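Local coordinates for protein arginine--tRNA ligase (Campylobacter jejuni, PDB 3FNR) that attaches L-arginine to tRNA(Arg) at the expense of ATP, as a monomeric class I aminoacyl-tRNA synthetase, at residues 35-47 against 144-156. The protein carries 1 engineered substitution. Sequence-based numbering, arbitrary orientation.
Sequences EYVSANPTGPLHI and KDKMLVLIKQNLE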
loop_
_atom_site.group_PDB
_atom_site.type_symbol
_atom_site.label_atom_id
_atom_site.label_comp_id
_atom_site.label_asym_id
_atom_site.label_seq_id
_atom_site.Cartn_x
_atom_site.Cartn_y
_atom_site.Cartn_z
ATOM N N GLU A 35 -2.994 9.939 0.146
ATOM C CA GLU A 35 -1.829 10.079 0.993
ATOM C C GLU A 35 -1.821 8.905 1.934
ATOM O O GLU A 35 -2.780 8.697 2.680
ATOM C CB GLU A 35 -1.856 11.379 1.794
ATOM C CG GLU A 35 -0.649 11.528 2.733
ATOM C CD GLU A 35 -1.057 11.850 4.165
ATOM O OE1 GLU A 35 -2.071 12.561 4.357
ATOM O OE2 GLU A 35 -0.370 11.385 5.105
ATOM N N TYR A 36 -0.741 8.132 1.886
ATOM C CA TYR A 36 -0.631 6.941 2.711
ATOM C C TYR A 36 0.795 6.646 3.160
ATOM O O TYR A 36 1.751 7.249 2.664
ATOM C CB TYR A 36 -1.289 5.733 2.021
ATOM C CG TYR A 36 -0.547 5.117 0.838
ATOM C CD1 TYR A 36 -0.292 5.845 -0.332
ATOM C CD2 TYR A 36 -0.151 3.786 0.876
ATOM C CE1 TYR A 36 0.360 5.265 -1.417
ATOM C CE2 TYR A 36 0.511 3.198 -0.194
ATOM C CZ TYR A 36 0.759 3.936 -1.334
ATOM O OH TYR A 36 1.399 3.326 -2.383
ATOM N N VAL A 37 0.903 5.697 4.091
ATOM C CA VAL A 37 2.135 5.320 4.791
ATOM C C VAL A 37 2.577 6.463 5.702
ATOM O O VAL A 37 2.282 6.425 6.897
ATOM C CB VAL A 37 3.297 4.799 3.861
ATOM C CG1 VAL A 37 4.403 4.178 4.697
ATOM C CG2 VAL A 37 2.789 3.761 2.855
ATOM N N SER A 38 3.263 7.461 5.136
ATOM C CA SER A 38 3.684 8.679 5.854
ATOM C C SER A 38 4.307 8.411 7.213
ATOM O O SER A 38 3.950 9.049 8.194
ATOM C CB SER A 38 2.507 9.646 6.025
ATOM O OG SER A 38 2.019 10.078 4.767
ATOM N N ALA A 39 5.220 7.449 7.272
ATOM C CA ALA A 39 5.889 7.107 8.516
ATOM C C ALA A 39 6.999 8.116 8.795
ATOM O O ALA A 39 7.579 8.683 7.862
ATOM C CB ALA A 39 6.456 5.717 8.429
ATOM N N ASN A 40 7.275 8.345 10.076
ATOM C CA ASN A 40 8.378 9.210 10.497
ATOM C C ASN A 40 9.716 8.737 9.947
ATOM O O ASN A 40 10.000 7.544 9.990
ATOM C CB ASN A 40 8.436 9.264 12.016
ATOM C CG ASN A 40 7.221 9.935 12.614
ATOM O OD1 ASN A 40 6.564 10.760 11.970
ATOM N ND2 ASN A 40 6.911 9.587 13.850
ATOM N N PRO A 41 10.539 9.668 9.409
ATOM C CA PRO A 41 11.830 9.302 8.807
ATOM C C PRO A 41 12.913 9.073 9.867
ATOM O O PRO A 41 14.016 9.630 9.780
ATOM C CB PRO A 41 12.157 10.516 7.935
ATOM C CG PRO A 41 11.527 11.662 8.654
ATOM C CD PRO A 41 10.290 11.123 9.329
ATOM N N THR A 42 12.586 8.240 10.849
ATOM C CA THR A 42 13.420 8.017 12.019
ATOM C C THR A 42 13.795 6.537 12.159
ATOM O O THR A 42 14.320 6.109 13.197
ATOM C CB THR A 42 12.680 8.458 13.281
ATOM O OG1 THR A 42 11.455 7.720 13.387
ATOM C CG2 THR A 42 12.380 9.958 13.233
ATOM N N GLY A 43 13.516 5.764 11.110
ATOM C CA GLY A 43 13.767 4.324 11.115
ATOM C C GLY A 43 13.213 3.596 9.904
ATOM O O GLY A 43 12.515 4.199 9.083
ATOM N N PRO A 44 13.530 2.293 9.774
ATOM C CA PRO A 44 12.896 1.466 8.746
ATOM C C PRO A 44 11.427 1.230 9.093
ATOM O O PRO A 44 11.039 1.357 10.262
ATOM C CB PRO A 44 13.674 0.149 8.817
ATOM C CG PRO A 44 14.218 0.102 10.213
ATOM C CD PRO A 44 14.500 1.528 10.580
ATOM N N LEU A 45 10.627 0.900 8.082
ATOM C CA LEU A 45 9.196 0.667 8.269
ATOM C C LEU A 45 8.918 -0.512 9.195
ATOM O O LEU A 45 9.525 -1.574 9.074
ATOM C CB LEU A 45 8.503 0.459 6.922
ATOM C CG LEU A 45 8.512 1.649 5.961
ATOM C CD1 LEU A 45 7.714 1.339 4.714
ATOM C CD2 LEU A 45 7.963 2.886 6.642
ATOM N N HIS A 46 8.022 -0.297 10.147
ATOM C CA HIS A 46 7.570 -1.370 11.008
ATOM C C HIS A 46 6.538 -2.191 10.244
ATOM O O HIS A 46 6.035 -1.754 9.203
ATOM C CB HIS A 46 6.987 -0.805 12.298
ATOM C CG HIS A 46 7.981 -0.059 13.135
ATOM N ND1 HIS A 46 7.614 0.930 14.023
ATOM C CD2 HIS A 46 9.331 -0.151 13.213
ATOM C CE1 HIS A 46 8.693 1.408 14.616
ATOM N NE2 HIS A 46 9.747 0.771 14.142
ATOM N N ILE A 47 6.237 -3.382 10.752
ATOM C CA ILE A 47 5.287 -4.282 10.104
ATOM C C ILE A 47 3.853 -3.728 10.127
ATOM O O ILE A 47 3.082 -3.988 9.211
ATOM C CB ILE A 47 5.391 -5.743 10.663
ATOM C CG1 ILE A 47 4.659 -6.751 9.766
ATOM C CG2 ILE A 47 4.915 -5.835 12.108
ATOM C CD1 ILE A 47 5.082 -6.729 8.298
ATOM N N LYS A 144 17.957 11.789 8.600
ATOM C CA LYS A 144 16.566 11.652 8.175
ATOM C C LYS A 144 16.471 11.462 6.667
ATOM O O LYS A 144 15.542 10.814 6.182
ATOM C CB LYS A 144 15.698 12.829 8.662
ATOM C CG LYS A 144 15.922 14.179 7.971
ATOM C CD LYS A 144 14.902 14.460 6.869
ATOM C CE LYS A 144 14.947 15.925 6.436
ATOM N NZ LYS A 144 16.088 16.257 5.555
ATOM N N ASP A 145 17.438 12.027 5.941
ATOM C CA ASP A 145 17.548 11.826 4.502
ATOM C C ASP A 145 17.988 10.402 4.160
ATOM O O ASP A 145 17.562 9.853 3.147
ATOM C CB ASP A 145 18.499 12.853 3.879
ATOM C CG ASP A 145 17.840 14.213 3.668
ATOM O OD1 ASP A 145 16.623 14.258 3.370
ATOM O OD2 ASP A 145 18.545 15.239 3.791
ATOM N N LYS A 146 18.835 9.818 5.007
ATOM C CA LYS A 146 19.275 8.434 4.827
ATOM C C LYS A 146 18.130 7.475 5.145
ATOM O O LYS A 146 17.929 6.488 4.437
ATOM C CB LYS A 146 20.485 8.117 5.712
ATOM C CG LYS A 146 21.802 8.783 5.312
ATOM C CD LYS A 146 22.641 7.917 4.374
ATOM C CE LYS A 146 22.564 8.389 2.931
ATOM N NZ LYS A 146 23.658 7.801 2.103
ATOM N N MET A 147 17.380 7.781 6.204
ATOM C CA MET A 147 16.212 6.991 6.592
ATOM C C MET A 147 15.085 7.049 5.575
ATOM O O MET A 147 14.379 6.068 5.381
ATOM C CB MET A 147 15.701 7.401 7.973
ATOM C CG MET A 147 16.626 7.033 9.125
ATOM S SD MET A 147 16.898 5.268 9.363
ATOM C CE MET A 147 18.266 4.935 8.252
ATOM N N LEU A 148 14.931 8.195 4.928
ATOM C CA LEU A 148 13.954 8.347 3.865
ATOM C C LEU A 148 14.358 7.527 2.650
ATOM O O LEU A 148 13.499 7.001 1.943
ATOM C CB LEU A 148 13.803 9.819 3.482
ATOM C CG LEU A 148 12.430 10.276 2.994
ATOM C CD1 LEU A 148 11.354 9.987 4.030
ATOM C CD2 LEU A 148 12.474 11.755 2.676
ATOM N N VAL A 149 15.666 7.427 2.413
ATOM C CA VAL A 149 16.212 6.545 1.388
ATOM C C VAL A 149 15.913 5.088 1.766
ATOM O O VAL A 149 15.478 4.307 0.910
ATOM C CB VAL A 149 17.738 6.802 1.140
ATOM C CG1 VAL A 149 18.428 5.600 0.492
ATOM C CG2 VAL A 149 17.939 8.040 0.279
ATOM N N LEU A 150 16.106 4.758 3.048
ATOM C CA LEU A 150 15.817 3.427 3.586
ATOM C C LEU A 150 14.337 3.054 3.464
ATOM O O LEU A 150 14.006 1.948 3.028
ATOM C CB LEU A 150 16.277 3.292 5.049
ATOM C CG LEU A 150 16.098 1.900 5.688
ATOM C CD1 LEU A 150 16.817 0.788 4.900
ATOM C CD2 LEU A 150 16.554 1.878 7.141
ATOM N N ILE A 151 13.462 3.981 3.853
ATOM C CA ILE A 151 12.020 3.781 3.782
ATOM C C ILE A 151 11.596 3.567 2.326
ATOM O O ILE A 151 10.832 2.649 2.029
ATOM C CB ILE A 151 11.266 4.950 4.432
ATOM C CG1 ILE A 151 11.356 4.838 5.961
ATOM C CG2 ILE A 151 9.795 4.988 3.976
ATOM C CD1 ILE A 151 11.009 6.136 6.694
ATOM N N LYS A 152 12.129 4.379 1.420
ATOM C CA LYS A 152 11.846 4.213 -0.006
ATOM C C LYS A 152 12.205 2.823 -0.524
ATOM O O LYS A 152 11.430 2.225 -1.273
ATOM C CB LYS A 152 12.519 5.296 -0.838
ATOM C CG LYS A 152 11.765 6.619 -0.813
ATOM C CD LYS A 152 12.522 7.688 -1.577
ATOM C CE LYS A 152 11.949 9.062 -1.308
ATOM N NZ LYS A 152 12.498 10.056 -2.276
ATOM N N GLN A 153 13.347 2.291 -0.092
ATOM C CA GLN A 153 13.734 0.947 -0.527
ATOM C C GLN A 153 12.996 -0.184 0.199
ATOM O O GLN A 153 12.785 -1.246 -0.385
ATOM C CB GLN A 153 15.265 0.752 -0.582
ATOM C CG GLN A 153 16.020 1.017 0.699
ATOM C CD GLN A 153 17.497 1.339 0.475
ATOM O OE1 GLN A 153 18.326 1.101 1.348
ATOM N NE2 GLN A 153 17.827 1.883 -0.692
ATOM N N ASN A 154 12.579 0.069 1.445
ATOM C CA ASN A 154 11.643 -0.803 2.172
ATOM C C ASN A 154 10.364 -0.990 1.366
ATOM O O ASN A 154 9.871 -2.102 1.227
ATOM C CB ASN A 154 11.260 -0.213 3.533
ATOM C CG ASN A 154 12.305 -0.427 4.604
ATOM O OD1 ASN A 154 12.071 -0.086 5.767
ATOM N ND2 ASN A 154 13.455 -0.989 4.238
ATOM N N LEU A 155 9.852 0.112 0.828
ATOM C CA LEU A 155 8.670 0.111 -0.016
ATOM C C LEU A 155 8.925 -0.514 -1.386
ATOM O O LEU A 155 8.067 -1.205 -1.922
ATOM C CB LEU A 155 8.152 1.545 -0.192
ATOM C CG LEU A 155 7.471 2.195 1.016
ATOM C CD1 LEU A 155 7.224 3.680 0.764
ATOM C CD2 LEU A 155 6.170 1.474 1.355
ATOM N N GLU A 156 10.102 -0.263 -1.953
ATOM C CA GLU A 156 10.447 -0.798 -3.267
ATOM C C GLU A 156 10.571 -2.318 -3.212
ATOM O O GLU A 156 10.254 -3.008 -4.176
ATOM C CB GLU A 156 11.750 -0.179 -3.766
ATOM C CG GLU A 156 11.713 0.304 -5.211
ATOM C CD GLU A 156 11.795 -0.815 -6.239
ATOM O OE1 GLU A 156 10.738 -1.372 -6.618
ATOM O OE2 GLU A 156 12.921 -1.114 -6.694
HETATM O O HOH W 1 11.178 -2.346 7.493
#
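Leu45 and Asn154 show how one side-chain amide can fix an irregular loop to a helix. The two side chains run past each other in opposite directions, and Asn154 OD1 accepts the backbone N-H of Leu45, with 2.9 Å between Leu45 N and OD1. The donor sits nearly in line with the C=O bond, at a C=O...N angle of 160°. With CG anti to its carbonyl carbon (chi1 -64°), Leu45 sends its two methyls to separate partners on the helix: CD1 packs 3.7 Å from Leu155 CD2, and CD2 lies 3.9 Å from Ile151 CG2, each pair of side chains crossing at about a right angle. From Ala39 on, this loop, which leads from strand 31-35 to helix 50-65, carries the "HIGH" region; the helix backs the part running into His46 and Ile47 of the signature, which, as in other class I synthetases, probably belongs to the ATP site of the Rossmann-type catalytic domain. Ile151 packs against the loop backbone, CG1 coming within 3.4 Å of Gly43 O, while the CD1 end reaches Asn40 O and Pro41 CA. Pro41 centres an inverse gamma turn, closed by a weak bond from Thr42 N to Asn40 O, and its own carbonyl O rests 3.3 Å from Met147 CB; bent at chi2 and chi3, Met147 lays SD 3.7 Å from Gly43 CA. Pro44 CB touches Leu150 CD2 at 3.8 Å, and Tyr114 of helix 113-126 packs against both Pro44 and Met147.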